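Local coordinates for protein cytochrome c' (Rhodopseudomonas palustris, PDB 1MQV) that carries a high-spin heme c whose iron lacks a sixth ligand and probably serves in electron transfer, though its exact function is not known, at residues T2-I5 with A6-K9; K49-P52 with A53-A57; E73-A76 with K77-D80; D79-F82 with A83-A86; S115-D118 with D119-K123. The protein carries 3 engineered substitutions. All coordinates share one frame; numbering follows the deposited sequence.

Interaction 1 of 5, residues T2-I5 with A6-K9; sequences TDVI and AQRK. With HEC (heme c), chain C.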
# COMPACT_ATOMS: atom_id res chain seq x y z
N THR A 2 -11.66 4.99 18.58
CA THR A 2 -11.91 3.56 18.56
C THR A 2 -10.62 2.84 18.16
O THR A 2 -9.58 3.51 17.99
CB THR A 2 -13.06 3.22 17.56
OG1 THR A 2 -13.27 1.79 17.51
CG2 THR A 2 -12.73 3.76 16.16
N ASP A 3 -10.69 1.52 18.00
CA ASP A 3 -9.52 0.72 17.64
C ASP A 3 -9.01 0.96 16.22
O ASP A 3 -9.17 0.13 15.33
CB ASP A 3 -9.81 -0.77 17.82
CG ASP A 3 -8.54 -1.57 18.18
OD1 ASP A 3 -7.41 -1.10 17.90
OD2 ASP A 3 -8.68 -2.68 18.76
N VAL A 4 -8.38 2.11 16.04
CA VAL A 4 -7.81 2.46 14.74
C VAL A 4 -6.68 1.51 14.39
O VAL A 4 -6.37 1.36 13.21
CB VAL A 4 -7.18 3.87 14.72
CG1 VAL A 4 -8.25 4.93 14.68
CG2 VAL A 4 -6.29 4.04 15.96
N ILE A 5 -6.04 0.91 15.39
CA ILE A 5 -4.93 -0.00 15.10
C ILE A 5 -5.54 -1.22 14.42
O ILE A 5 -4.99 -1.75 13.48
CB ILE A 5 -4.15 -0.42 16.39
CG1 ILE A 5 -3.15 0.68 16.76
CG2 ILE A 5 -3.29 -1.68 16.17
CD1 ILE A 5 -2.58 0.54 18.14
N ALA A 6 -6.70 -1.65 14.89
CA ALA A 6 -7.31 -2.79 14.25
C ALA A 6 -7.81 -2.40 12.87
O ALA A 6 -7.71 -3.19 11.91
CB ALA A 6 -8.47 -3.32 15.11
N GLN A 7 -8.32 -1.19 12.72
CA GLN A 7 -8.83 -0.76 11.43
C GLN A 7 -7.75 -0.71 10.38
O GLN A 7 -7.92 -1.21 9.26
CB GLN A 7 -9.41 0.63 11.49
CG GLN A 7 -10.81 0.74 12.02
CD GLN A 7 -11.21 2.19 12.19
OE1 GLN A 7 -11.39 2.65 13.30
NE2 GLN A 7 -11.34 2.91 11.08
N ARG A 8 -6.65 -0.07 10.74
CA ARG A 8 -5.55 0.11 9.77
C ARG A 8 -4.87 -1.20 9.43
O ARG A 8 -4.48 -1.41 8.29
CB ARG A 8 -4.54 1.17 10.27
CG ARG A 8 -3.65 0.73 11.44
CD ARG A 8 -3.21 1.93 12.24
NE ARG A 8 -2.08 1.63 13.12
CZ ARG A 8 -1.65 2.46 14.08
NH1 ARG A 8 -2.26 3.63 14.29
NH2 ARG A 8 -0.61 2.13 14.83
N LYS A 9 -4.76 -2.12 10.39
CA LYS A 9 -4.13 -3.39 10.06
C LYS A 9 -5.00 -4.19 9.09
O LYS A 9 -4.48 -4.94 8.25
CB LYS A 9 -3.89 -4.20 11.35
CG LYS A 9 -2.60 -3.84 12.13
CD LYS A 9 -2.60 -4.68 13.43
CE LYS A 9 -1.24 -5.13 13.86
NZ LYS A 9 -1.41 -6.00 15.06
FE HEC C . 2.45 -1.48 4.79
CHA HEC C . 1.68 -2.95 7.71
CHB HEC C . 1.45 -4.29 3.12
CHC HEC C . 2.48 0.21 1.85
CHD HEC C . 3.05 1.59 6.45
NA HEC C . 1.71 -3.31 5.33
C1A HEC C . 1.47 -3.70 6.61
C2A HEC C . 0.96 -5.02 6.60
C3A HEC C . 0.91 -5.47 5.28
C4A HEC C . 1.38 -4.34 4.50
CMA HEC C . 0.51 -6.76 4.63
CAA HEC C . 0.63 -5.85 7.84
CBA HEC C . -0.81 -5.62 8.23
CGA HEC C . -1.25 -6.57 9.35
O1A HEC C . -1.92 -7.56 9.02
O2A HEC C . -0.91 -6.32 10.52
NB HEC C . 2.08 -1.94 2.93
C1B HEC C . 1.80 -3.17 2.37
C2B HEC C . 1.84 -3.17 0.89
C3B HEC C . 2.14 -1.91 0.54
C4B HEC C . 2.25 -1.13 1.81
CMB HEC C . 1.62 -4.43 0.01
CAB HEC C . 2.33 -1.36 -0.80
CBB HEC C . 1.43 -1.55 -1.86
NC HEC C . 2.63 0.47 4.28
C1C HEC C . 2.65 1.01 2.99
C2C HEC C . 2.96 2.38 3.00
C3C HEC C . 3.16 2.82 4.29
C4C HEC C . 2.95 1.56 5.08
CMC HEC C . 3.25 3.25 1.73
CAC HEC C . 3.57 4.09 4.87
CBC HEC C . 3.33 5.31 4.09
ND HEC C . 2.41 -0.77 6.69
C1D HEC C . 2.78 0.43 7.24
C2D HEC C . 2.78 0.38 8.72
C3D HEC C . 2.41 -0.90 9.03
C4D HEC C . 2.14 -1.62 7.78
CMD HEC C . 2.92 1.66 9.59
CAD HEC C . 2.18 -1.42 10.53
CBD HEC C . 0.65 -1.22 10.78
CGD HEC C . 0.33 -1.47 12.25
O1D HEC C . 0.85 -2.49 12.74
O2D HEC C . -0.40 -0.68 12.87
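Asp3 stands at the N-cap of helix 4-27: a short non-helical lead-in, Thr2 and Asp3, passes into the first turn and a half, from Val4 to Lys9. Asp3 O accepts from Gln7 N at 3.0 Å, followed by Arg8 N to Val4 O at 2.9 Å and Lys9 N to Ile5 O at 3.1 Å. The Asp3 carboxylate caps the start: its OD1 takes Ala6 N at 3.1 Å, met from above the carboxylate plane, and the Ala6 methyl rests on CG. Arg8 CG lies between backbone N and carbonyl carbon (chi1 72°), and from there the extended chain runs alongside Ile5, the two pointing the same way. Ile5 CG1 covers one face of the guanidinium, 3.5 Å from Arg8 CZ. At the guanidinium edge, in plane, Arg8 NE gives a nearly straight bond (168°) to heme propionate O2D at 2.9 Å; NH2 reaches the same oxygen weakly. Leu54 O and Ser59 OG hold NH1 and Thr65 OG1 holds NH2, which fixes the group's rotation. Lys9 passes its CG 3.4 Å from O2A of the other propionate and sends NZ to Asp64 O. An aspartate-capped helix start thus leads into the propionate end of the heme site, where Arg8 is a heme-binding residue.

Interaction 2 of 5, residues K49-P52 with A53-A57; sequences KKLP and ALFPA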
# COMPACT_ATOMS: atom_id res chain seq x y z
N LYS A 49 -5.78 6.10 0.41
CA LYS A 49 -6.46 7.36 0.65
C LYS A 49 -7.17 7.31 2.01
O LYS A 49 -7.48 8.34 2.60
CB LYS A 49 -7.45 7.65 -0.45
CG LYS A 49 -6.80 8.05 -1.74
CD LYS A 49 -7.82 8.03 -2.88
CE LYS A 49 -7.30 8.84 -4.05
NZ LYS A 49 -8.24 8.64 -5.19
N LYS A 50 -7.36 6.11 2.51
CA LYS A 50 -8.02 5.93 3.81
C LYS A 50 -7.02 5.92 4.95
O LYS A 50 -7.30 6.46 6.02
CB LYS A 50 -8.79 4.61 3.82
CG LYS A 50 -10.02 4.60 2.92
CD LYS A 50 -10.72 3.25 3.03
CE LYS A 50 -11.78 3.12 1.94
NZ LYS A 50 -12.43 1.77 1.90
N LEU A 51 -5.84 5.32 4.73
CA LEU A 51 -4.84 5.18 5.79
C LEU A 51 -4.33 6.44 6.51
O LEU A 51 -4.04 6.38 7.71
CB LEU A 51 -3.65 4.30 5.30
CG LEU A 51 -4.13 2.82 5.14
CD1 LEU A 51 -3.30 2.03 4.09
CD2 LEU A 51 -4.14 2.12 6.52
N PRO A 52 -4.24 7.62 5.82
CA PRO A 52 -3.77 8.84 6.48
C PRO A 52 -4.57 9.26 7.68
O PRO A 52 -4.06 9.97 8.54
CB PRO A 52 -3.88 9.88 5.38
CG PRO A 52 -3.47 9.06 4.16
CD PRO A 52 -4.32 7.81 4.36
N ALA A 53 -5.83 8.83 7.74
CA ALA A 53 -6.67 9.22 8.86
C ALA A 53 -6.62 8.22 10.03
O ALA A 53 -7.29 8.42 11.04
CB ALA A 53 -8.10 9.39 8.37
N LEU A 54 -5.79 7.19 9.92
CA LEU A 54 -5.75 6.15 10.98
C LEU A 54 -4.49 5.98 11.84
O LEU A 54 -4.27 4.91 12.43
CB LEU A 54 -6.11 4.81 10.34
CG LEU A 54 -7.40 4.76 9.59
CD1 LEU A 54 -7.52 3.35 8.94
CD2 LEU A 54 -8.57 4.95 10.57
N PHE A 55 -3.63 7.00 11.88
CA PHE A 55 -2.42 6.93 12.69
C PHE A 55 -2.34 8.11 13.68
O PHE A 55 -1.50 8.98 13.57
CB PHE A 55 -1.15 6.91 11.80
CG PHE A 55 -0.96 5.61 11.05
CD1 PHE A 55 -1.66 5.38 9.85
CD2 PHE A 55 -0.15 4.59 11.56
CE1 PHE A 55 -1.55 4.16 9.18
CE2 PHE A 55 -0.03 3.36 10.89
CZ PHE A 55 -0.73 3.15 9.69
N PRO A 56 -3.23 8.13 14.68
CA PRO A 56 -3.21 9.23 15.66
C PRO A 56 -2.10 9.06 16.70
O PRO A 56 -1.76 7.95 17.08
CB PRO A 56 -4.60 9.15 16.30
CG PRO A 56 -4.84 7.63 16.35
CD PRO A 56 -4.24 7.10 15.02
N ALA A 57 -1.53 10.18 17.17
CA ALA A 57 -0.49 10.09 18.19
C ALA A 57 -0.98 9.39 19.48
O ALA A 57 -0.20 8.76 20.19
CB ALA A 57 0.06 11.49 18.49
O HOH W 1 -3.36 9.78 11.03
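Leu51 O is met by two successive residues: Leu54 N donates to it at 2.9 Å, and the ring edge of Phe55 comes up with CD1 at 3.4 Å. The Leu54 bond is fairly straight at the hydrogen (163°) but arrives from above the carbonyl plane (54° out of it). Phe55 instead brings its C-H edge, with the oxygen near the ring plane, a weakly polar contact beside the true hydrogen bond. One residue earlier, Ala53 N donates to Lys50 O at 3.3 Å. Both bonds step by three, so the chain tightens into a short 3-10 segment as it leaves helix 34-50.

The next link is made through solvent. A water donates to Pro52 O at 2.6 Å and accepts from Phe55 N at 2.9 Å, bridging a carbonyl and an amide too far apart to bond directly. Phe55 CG lies beside its own backbone N (chi1 -71°), which turns the ring back toward Leu51. Leu51 CD2 then has Phe55 CE1 at 4.2 Å and Leu54 CD1 at 4.3 Å, forming a small apolar patch on the side of the turn that carries Leu51.

Phe55 also touches the heme and meets Phe78 edge-to-face. Leu54 packs on Gln7 and Ile11 of helix 4-27, while Leu51 bridges that helix, at Met15, to Phe82 of helix 75-95; the turn is thus wedged between two helices of the bundle.

Interaction 3 of 5, residues E73-A76 with K77-D80; sequences EDKA and KFDD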
# COMPACT_ATOMS: atom_id res chain seq x y z
N GLU A 73 7.20 11.91 14.34
CA GLU A 73 8.26 12.90 14.28
C GLU A 73 8.49 13.29 12.85
O GLU A 73 9.32 14.15 12.59
CB GLU A 73 9.58 12.37 14.82
CG GLU A 73 9.68 12.30 16.33
CD GLU A 73 11.07 11.88 16.79
OE1 GLU A 73 12.03 12.65 16.56
OE2 GLU A 73 11.20 10.78 17.37
N ASP A 74 7.80 12.63 11.93
CA ASP A 74 7.95 12.93 10.51
C ASP A 74 6.60 12.65 9.87
O ASP A 74 6.53 12.02 8.80
CB ASP A 74 8.99 12.00 9.90
CG ASP A 74 10.03 12.76 9.12
OD1 ASP A 74 9.67 13.79 8.50
OD2 ASP A 74 11.20 12.32 9.11
N LYS A 75 5.53 13.14 10.50
CA LYS A 75 4.19 12.83 10.02
C LYS A 75 3.87 13.30 8.62
O LYS A 75 3.20 12.59 7.90
CB LYS A 75 3.10 13.32 10.98
CG LYS A 75 1.73 12.64 10.75
CD LYS A 75 1.76 11.16 11.15
CE LYS A 75 0.43 10.43 10.86
NZ LYS A 75 -0.79 11.24 11.12
N ALA A 76 4.34 14.49 8.25
CA ALA A 76 4.05 15.01 6.90
C ALA A 76 4.63 14.07 5.85
O ALA A 76 3.98 13.75 4.85
CB ALA A 76 4.63 16.40 6.73
N LYS A 77 5.86 13.62 6.08
CA LYS A 77 6.51 12.70 5.17
C LYS A 77 5.76 11.38 5.11
O LYS A 77 5.56 10.84 4.02
CB LYS A 77 7.97 12.46 5.60
CG LYS A 77 8.70 11.34 4.85
CD LYS A 77 10.09 11.12 5.44
CE LYS A 77 10.80 9.92 4.84
NZ LYS A 77 12.05 9.63 5.59
N PHE A 78 5.35 10.86 6.27
CA PHE A 78 4.62 9.59 6.32
C PHE A 78 3.31 9.73 5.54
O PHE A 78 3.05 8.89 4.66
CB PHE A 78 4.39 9.21 7.81
CG PHE A 78 3.49 8.02 8.02
CD1 PHE A 78 4.01 6.71 7.97
CD2 PHE A 78 2.16 8.20 8.38
CE1 PHE A 78 3.20 5.62 8.29
CE2 PHE A 78 1.34 7.10 8.71
CZ PHE A 78 1.88 5.81 8.66
N ASP A 79 2.51 10.78 5.82
CA ASP A 79 1.24 11.01 5.13
C ASP A 79 1.43 11.09 3.61
O ASP A 79 0.67 10.53 2.83
CB ASP A 79 0.58 12.33 5.55
CG ASP A 79 0.06 12.31 6.97
OD1 ASP A 79 -0.03 11.22 7.58
OD2 ASP A 79 -0.30 13.39 7.45
N ASP A 80 2.46 11.83 3.20
CA ASP A 80 2.72 12.00 1.78
C ASP A 80 3.18 10.74 1.03
O ASP A 80 3.02 10.64 -0.19
CB ASP A 80 3.74 13.14 1.59
CG ASP A 80 3.16 14.51 2.01
OD1 ASP A 80 1.98 14.60 2.43
OD2 ASP A 80 3.86 15.54 1.91
O HOH W 2 7.79 15.21 7.90
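Lys75 reaches forward along the helix toward Phe78 and Asp79 through two bends, one at chi2 (69°) and one at chi4 (-38°), after CG has left on the side away from its backbone N. Asp79 turns its CG to the side of its own backbone N (chi1 -70°), which brings the carboxylate back along the helix to the lysine. The result is a long salt bridge, Lys75 NZ to Asp79 OD1 at 3.6 Å. Carbon makes the nearer approach: Lys75 CE lies 3.4 Å from Asp79 OD1, so the carboxylate rests against the end of the methylene chain. On its other neighbour the same CE comes to 3.8 Å from Phe78 CD2, where the two side chains cross obliquely. Lys75 NZ also makes a weak hydrogen bond to Phe55 O.

In the backbone, the helix bonds begin at Asp74. Phe78 N donates to Asp74 O at 3.0 Å, Asp79 N to Lys75 O at 2.8 Å in an almost linear bond, and Asp80 N to Ala76 O at 3.0 Å. Asp74 occupies the N-cap position, but its carboxylate makes no capping bond. A water accepts from Lys77 N at 3.1 Å; its link onward to Asp74 OD1 is too short to be sound and remains doubtful. The Lys77 methylenes lie against the carboxylate.

This is the outer start of helix 75-95, and its Phe78 points inward to meet Phe55, Phe82 and Phe120 edge-to-face beside the heme. Lys77 extends to a salt bridge with Asp119, tying this helix to helix 99-120.

Interaction 4 of 5, residues D79-F82 with A83-A86; sequences DDLF and AKLA. With HEC (heme c), chain C.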
# COMPACT_ATOMS: atom_id res chain seq x y z
N ASP A 79 2.51 10.78 5.82
CA ASP A 79 1.24 11.01 5.13
C ASP A 79 1.43 11.09 3.61
O ASP A 79 0.67 10.53 2.83
CB ASP A 79 0.58 12.33 5.55
CG ASP A 79 0.06 12.31 6.97
OD1 ASP A 79 -0.03 11.22 7.58
OD2 ASP A 79 -0.30 13.39 7.45
N ASP A 80 2.46 11.83 3.20
CA ASP A 80 2.72 12.00 1.78
C ASP A 80 3.18 10.74 1.03
O ASP A 80 3.02 10.64 -0.19
CB ASP A 80 3.74 13.14 1.59
CG ASP A 80 3.16 14.51 2.01
OD1 ASP A 80 1.98 14.60 2.43
OD2 ASP A 80 3.86 15.54 1.91
N LEU A 81 3.73 9.76 1.76
CA LEU A 81 4.18 8.53 1.13
C LEU A 81 2.91 7.75 0.80
O LEU A 81 2.87 6.98 -0.15
CB LEU A 81 5.10 7.70 2.06
CG LEU A 81 6.37 7.06 1.48
CD1 LEU A 81 6.09 6.44 0.11
CD2 LEU A 81 7.43 8.15 1.36
N PHE A 82 1.86 7.89 1.61
CA PHE A 82 0.64 7.18 1.25
C PHE A 82 0.05 7.90 0.03
O PHE A 82 -0.53 7.26 -0.86
CB PHE A 82 -0.40 7.18 2.35
CG PHE A 82 -0.20 6.11 3.36
CD1 PHE A 82 -0.28 4.77 3.00
CD2 PHE A 82 -0.02 6.44 4.70
CE1 PHE A 82 -0.20 3.77 3.95
CE2 PHE A 82 0.07 5.44 5.66
CZ PHE A 82 -0.03 4.11 5.29
N ALA A 83 0.16 9.22 0.00
CA ALA A 83 -0.39 9.96 -1.14
C ALA A 83 0.39 9.57 -2.39
O ALA A 83 -0.19 9.51 -3.51
CB ALA A 83 -0.29 11.45 -0.93
N LYS A 84 1.69 9.34 -2.22
CA LYS A 84 2.54 8.92 -3.35
C LYS A 84 2.09 7.55 -3.86
O LYS A 84 1.92 7.33 -5.05
CB LYS A 84 4.02 8.88 -2.92
CG LYS A 84 4.99 8.33 -3.95
CD LYS A 84 6.44 8.61 -3.58
CE LYS A 84 7.37 7.98 -4.61
NZ LYS A 84 8.74 8.02 -4.14
N LEU A 85 1.82 6.62 -2.95
CA LEU A 85 1.38 5.32 -3.40
C LEU A 85 0.02 5.40 -4.06
O LEU A 85 -0.23 4.73 -5.04
CB LEU A 85 1.37 4.33 -2.20
CG LEU A 85 0.77 2.95 -2.50
CD1 LEU A 85 1.52 2.16 -3.65
CD2 LEU A 85 0.83 2.19 -1.14
N ALA A 86 -0.87 6.26 -3.54
CA ALA A 86 -2.19 6.38 -4.11
C ALA A 86 -2.06 6.91 -5.52
O ALA A 86 -2.68 6.39 -6.44
CB ALA A 86 -3.07 7.33 -3.24
FE HEC C . 2.45 -1.48 4.79
CHA HEC C . 1.68 -2.95 7.71
CHB HEC C . 1.45 -4.29 3.12
CHC HEC C . 2.48 0.21 1.85
CHD HEC C . 3.05 1.59 6.45
NA HEC C . 1.71 -3.31 5.33
C1A HEC C . 1.47 -3.70 6.61
C2A HEC C . 0.96 -5.02 6.60
C3A HEC C . 0.91 -5.47 5.28
C4A HEC C . 1.38 -4.34 4.50
CMA HEC C . 0.51 -6.76 4.63
CAA HEC C . 0.63 -5.85 7.84
CBA HEC C . -0.81 -5.62 8.23
CGA HEC C . -1.25 -6.57 9.35
O1A HEC C . -1.92 -7.56 9.02
O2A HEC C . -0.91 -6.32 10.52
NB HEC C . 2.08 -1.94 2.93
C1B HEC C . 1.80 -3.17 2.37
C2B HEC C . 1.84 -3.17 0.89
C3B HEC C . 2.14 -1.91 0.54
C4B HEC C . 2.25 -1.13 1.81
CMB HEC C . 1.62 -4.43 0.01
CAB HEC C . 2.33 -1.36 -0.80
CBB HEC C . 1.43 -1.55 -1.86
NC HEC C . 2.63 0.47 4.28
C1C HEC C . 2.65 1.01 2.99
C2C HEC C . 2.96 2.38 3.00
C3C HEC C . 3.16 2.82 4.29
C4C HEC C . 2.95 1.56 5.08
CMC HEC C . 3.25 3.25 1.73
CAC HEC C . 3.57 4.09 4.87
CBC HEC C . 3.33 5.31 4.09
ND HEC C . 2.41 -0.77 6.69
C1D HEC C . 2.78 0.43 7.24
C2D HEC C . 2.78 0.38 8.72
C3D HEC C . 2.41 -0.90 9.03
C4D HEC C . 2.14 -1.62 7.78
CMD HEC C . 2.92 1.66 9.59
CAD HEC C . 2.18 -1.42 10.53
CBD HEC C . 0.65 -1.22 10.78
CGD HEC C . 0.33 -1.47 12.25
O1D HEC C . 0.85 -2.49 12.74
O2D HEC C . -0.40 -0.68 12.87
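Ala83, Lys84, Leu85 and Ala86 donate their amides to the carbonyls of Asp79, Asp80, Leu81 and Phe82 in turn, an unbroken run of alpha-helical bonds in the first half of helix 75-95; the shortest is Lys84 N to Asp80 O at 2.8 Å. Side-chain contact between the two segments is slight, the nearest approach of Leu81 and Lys84 being CD1 to CD at 4.3 Å. The heme is what the large side chains share.

Phe82 lays its ring almost parallel to the heme plane but shifted outward, over the rim at pyrrole C. Its CE1 comes to 3.5 Å from heme C3C, and the methyl carbon CBC of the thioether arm stands over the ring centre. In Phe82 a chi1 of -84° carries the ring toward the heme and a chi2 of -64° turns its face to it. Leu81 closes on the same methyl from another direction, its CB 3.6 Å from CBC, so the arm is held between an aromatic face and an aliphatic chain. One turn on, Leu85 reaches the next arm with CD2 at 3.9 Å from heme CBB. Phe82 lies on the side of the heme plane remote from the axial His117, yet out at the rim and not over the iron.

Around this turn, Leu85 packs against Val109 and Asn112 of helix 99-120 and against Ile44 and Ser48 of helix 34-50. Phe82 packs against Leu51, Pro52 and Phe55, and Ala86 meets Ser48 and Lys49, so helix 75-95 is clasped by both neighbours.

Interaction 5 of 5, residues S115-D118 with D119-K123; sequences SCHD and DFRAK. With HEC (heme c), chain C.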
# COMPACT_ATOMS: atom_id res chain seq x y z
N SER A 115 9.70 1.39 0.84
CA SER A 115 10.15 2.72 1.22
C SER A 115 9.57 3.18 2.53
O SER A 115 10.25 3.77 3.34
CB SER A 115 9.81 3.74 0.14
OG SER A 115 10.70 3.56 -0.95
N CYS A 116 8.30 2.88 2.75
CA CYS A 116 7.70 3.31 3.98
C CYS A 116 8.06 2.31 5.08
O CYS A 116 8.40 2.71 6.20
CB CYS A 116 6.18 3.35 3.84
SG CYS A 116 5.43 3.91 5.32
N HIS A 117 7.99 1.03 4.77
CA HIS A 117 8.31 0.02 5.79
C HIS A 117 9.70 0.21 6.37
O HIS A 117 9.89 0.12 7.57
CB HIS A 117 8.13 -1.41 5.22
CG HIS A 117 6.71 -1.72 4.84
ND1 HIS A 117 6.37 -2.74 3.99
CD2 HIS A 117 5.54 -1.14 5.21
CE1 HIS A 117 5.06 -2.79 3.85
NE2 HIS A 117 4.53 -1.82 4.58
N ASP A 118 10.69 0.55 5.55
CA ASP A 118 12.01 0.71 6.11
C ASP A 118 12.14 1.81 7.15
O ASP A 118 13.02 1.70 8.00
CB ASP A 118 13.06 0.90 5.01
CG ASP A 118 13.24 -0.34 4.15
OD1 ASP A 118 12.95 -1.46 4.60
OD2 ASP A 118 13.70 -0.20 3.00
N ASP A 119 11.28 2.84 7.11
CA ASP A 119 11.35 3.90 8.09
C ASP A 119 10.31 3.85 9.19
O ASP A 119 10.58 4.29 10.32
CB ASP A 119 11.20 5.29 7.44
CG ASP A 119 12.48 5.77 6.71
OD1 ASP A 119 13.59 5.44 7.16
OD2 ASP A 119 12.37 6.50 5.69
N PHE A 120 9.16 3.28 8.89
CA PHE A 120 8.03 3.39 9.82
C PHE A 120 7.34 2.11 10.30
O PHE A 120 6.34 2.22 11.01
CB PHE A 120 7.00 4.28 9.14
CG PHE A 120 7.54 5.63 8.74
CD1 PHE A 120 7.90 6.56 9.70
CD2 PHE A 120 7.69 5.99 7.39
CE1 PHE A 120 8.38 7.84 9.35
CE2 PHE A 120 8.17 7.27 7.04
CZ PHE A 120 8.52 8.19 8.02
N ARG A 121 7.87 0.95 9.92
CA ARG A 121 7.29 -0.34 10.31
C ARG A 121 8.32 -1.19 11.04
O ARG A 121 9.48 -1.23 10.66
CB ARG A 121 6.78 -1.09 9.09
CG ARG A 121 6.01 -2.38 9.40
CD ARG A 121 5.86 -3.23 8.13
NE ARG A 121 5.18 -4.48 8.40
CZ ARG A 121 4.59 -5.22 7.47
NH1 ARG A 121 4.61 -4.82 6.21
NH2 ARG A 121 3.99 -6.36 7.79
N ALA A 122 7.92 -1.87 12.10
CA ALA A 122 8.85 -2.73 12.80
C ALA A 122 9.30 -3.90 11.90
O ALA A 122 8.54 -4.40 11.07
CB ALA A 122 8.19 -3.27 14.09
N LYS A 123 10.56 -4.31 12.07
CA LYS A 123 11.20 -5.38 11.30
C LYS A 123 11.32 -6.71 12.04
O LYS A 123 11.01 -7.75 11.42
CB LYS A 123 12.59 -4.93 10.87
CG LYS A 123 12.59 -3.67 10.06
CD LYS A 123 13.96 -3.37 9.52
CE LYS A 123 13.81 -2.75 8.14
NZ LYS A 123 15.11 -2.38 7.53
FE HEC C . 2.45 -1.48 4.79
CHA HEC C . 1.68 -2.95 7.71
CHB HEC C . 1.45 -4.29 3.12
CHC HEC C . 2.48 0.21 1.85
CHD HEC C . 3.05 1.59 6.45
NA HEC C . 1.71 -3.31 5.33
C1A HEC C . 1.47 -3.70 6.61
C2A HEC C . 0.96 -5.02 6.60
C3A HEC C . 0.91 -5.47 5.28
C4A HEC C . 1.38 -4.34 4.50
CMA HEC C . 0.51 -6.76 4.63
CAA HEC C . 0.63 -5.85 7.84
CBA HEC C . -0.81 -5.62 8.23
CGA HEC C . -1.25 -6.57 9.35
O1A HEC C . -1.92 -7.56 9.02
O2A HEC C . -0.91 -6.32 10.52
NB HEC C . 2.08 -1.94 2.93
C1B HEC C . 1.80 -3.17 2.37
C2B HEC C . 1.84 -3.17 0.89
C3B HEC C . 2.14 -1.91 0.54
C4B HEC C . 2.25 -1.13 1.81
CMB HEC C . 1.62 -4.43 0.01
CAB HEC C . 2.33 -1.36 -0.80
CBB HEC C . 1.43 -1.55 -1.86
NC HEC C . 2.63 0.47 4.28
C1C HEC C . 2.65 1.01 2.99
C2C HEC C . 2.96 2.38 3.00
C3C HEC C . 3.16 2.82 4.29
C4C HEC C . 2.95 1.56 5.08
CMC HEC C . 3.25 3.25 1.73
CAC HEC C . 3.57 4.09 4.87
CBC HEC C . 3.33 5.31 4.09
ND HEC C . 2.41 -0.77 6.69
C1D HEC C . 2.78 0.43 7.24
C2D HEC C . 2.78 0.38 8.72
C3D HEC C . 2.41 -0.90 9.03
C4D HEC C . 2.14 -1.62 7.78
CMD HEC C . 2.92 1.66 9.59
CAD HEC C . 2.18 -1.42 10.53
CBD HEC C . 0.65 -1.22 10.78
CGD HEC C . 0.33 -1.47 12.25
O1D HEC C . 0.85 -2.49 12.74
O2D HEC C . -0.40 -0.68 12.87
O HOH W 3 10.15 6.46 3.93
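Arg121 lies over the His117 imidazole in a CH-pi contact, its CD 3.8 Å from the centroid of the His117 ring. The extended arginine runs alongside the histidine, placing NH1 above the ring toward its rim, 3.1 Å from His117 CE1, with the two planes almost perpendicular (82°). The guanidinium turns one face to the porphyrin, its NH1 3.4 Å from heme C1A, beside the iron ligand. Cys116 SG lies at the edge of the Phe120 ring, 3.7 Å from CD2, a sulfur-aromatic contact. Two bonds tie the segment to the heme: Cys116 SG is joined covalently to CAC at 1.9 Å, and His117 NE2 binds the iron at 2.1 Å.

Backbone hydrogen bonds close the helix: Cys116 O accepts from both Asp119 N and Phe120 N, the latter at 2.9 Å, and His117 O takes Arg121 N. A water joins Ser115 O to Asp119 OD2, which also pairs with Lys77. Among charges, Asp118 makes a long salt bridge to Lys123, its stronger partner being Lys114. Cys113 to His117 form the CXXCH motif of c-type cytochromes; Phe120 and Arg121 lie just after it, at the end of the four-helix bundle's last helix.

Overall arrangement
All five contacts are local, yet together they line one end of the bundle around the heme. Interactions 1, 2, 4 and 5 are partly buried; interaction 3 lies mostly at the surface. Interactions 1, 4 and 5 meet the cofactor by different chemistry: hydrogen bonds at the propionates, apolar faces at the thioether arms, covalent and metal bonds on the axial side. Interactions 2 and 3 reach it through single buried rings, Phe55 and Phe78. Interaction 2 joins interaction 1 through Leu54 O and Arg8 NH1, and interaction 4 by Leu51 against Phe82. Interaction 3 shares helix 75-95 with interaction 4, overlapping at Asp79 and Asp80, and is linked to interaction 5 by Lys77 and Asp119.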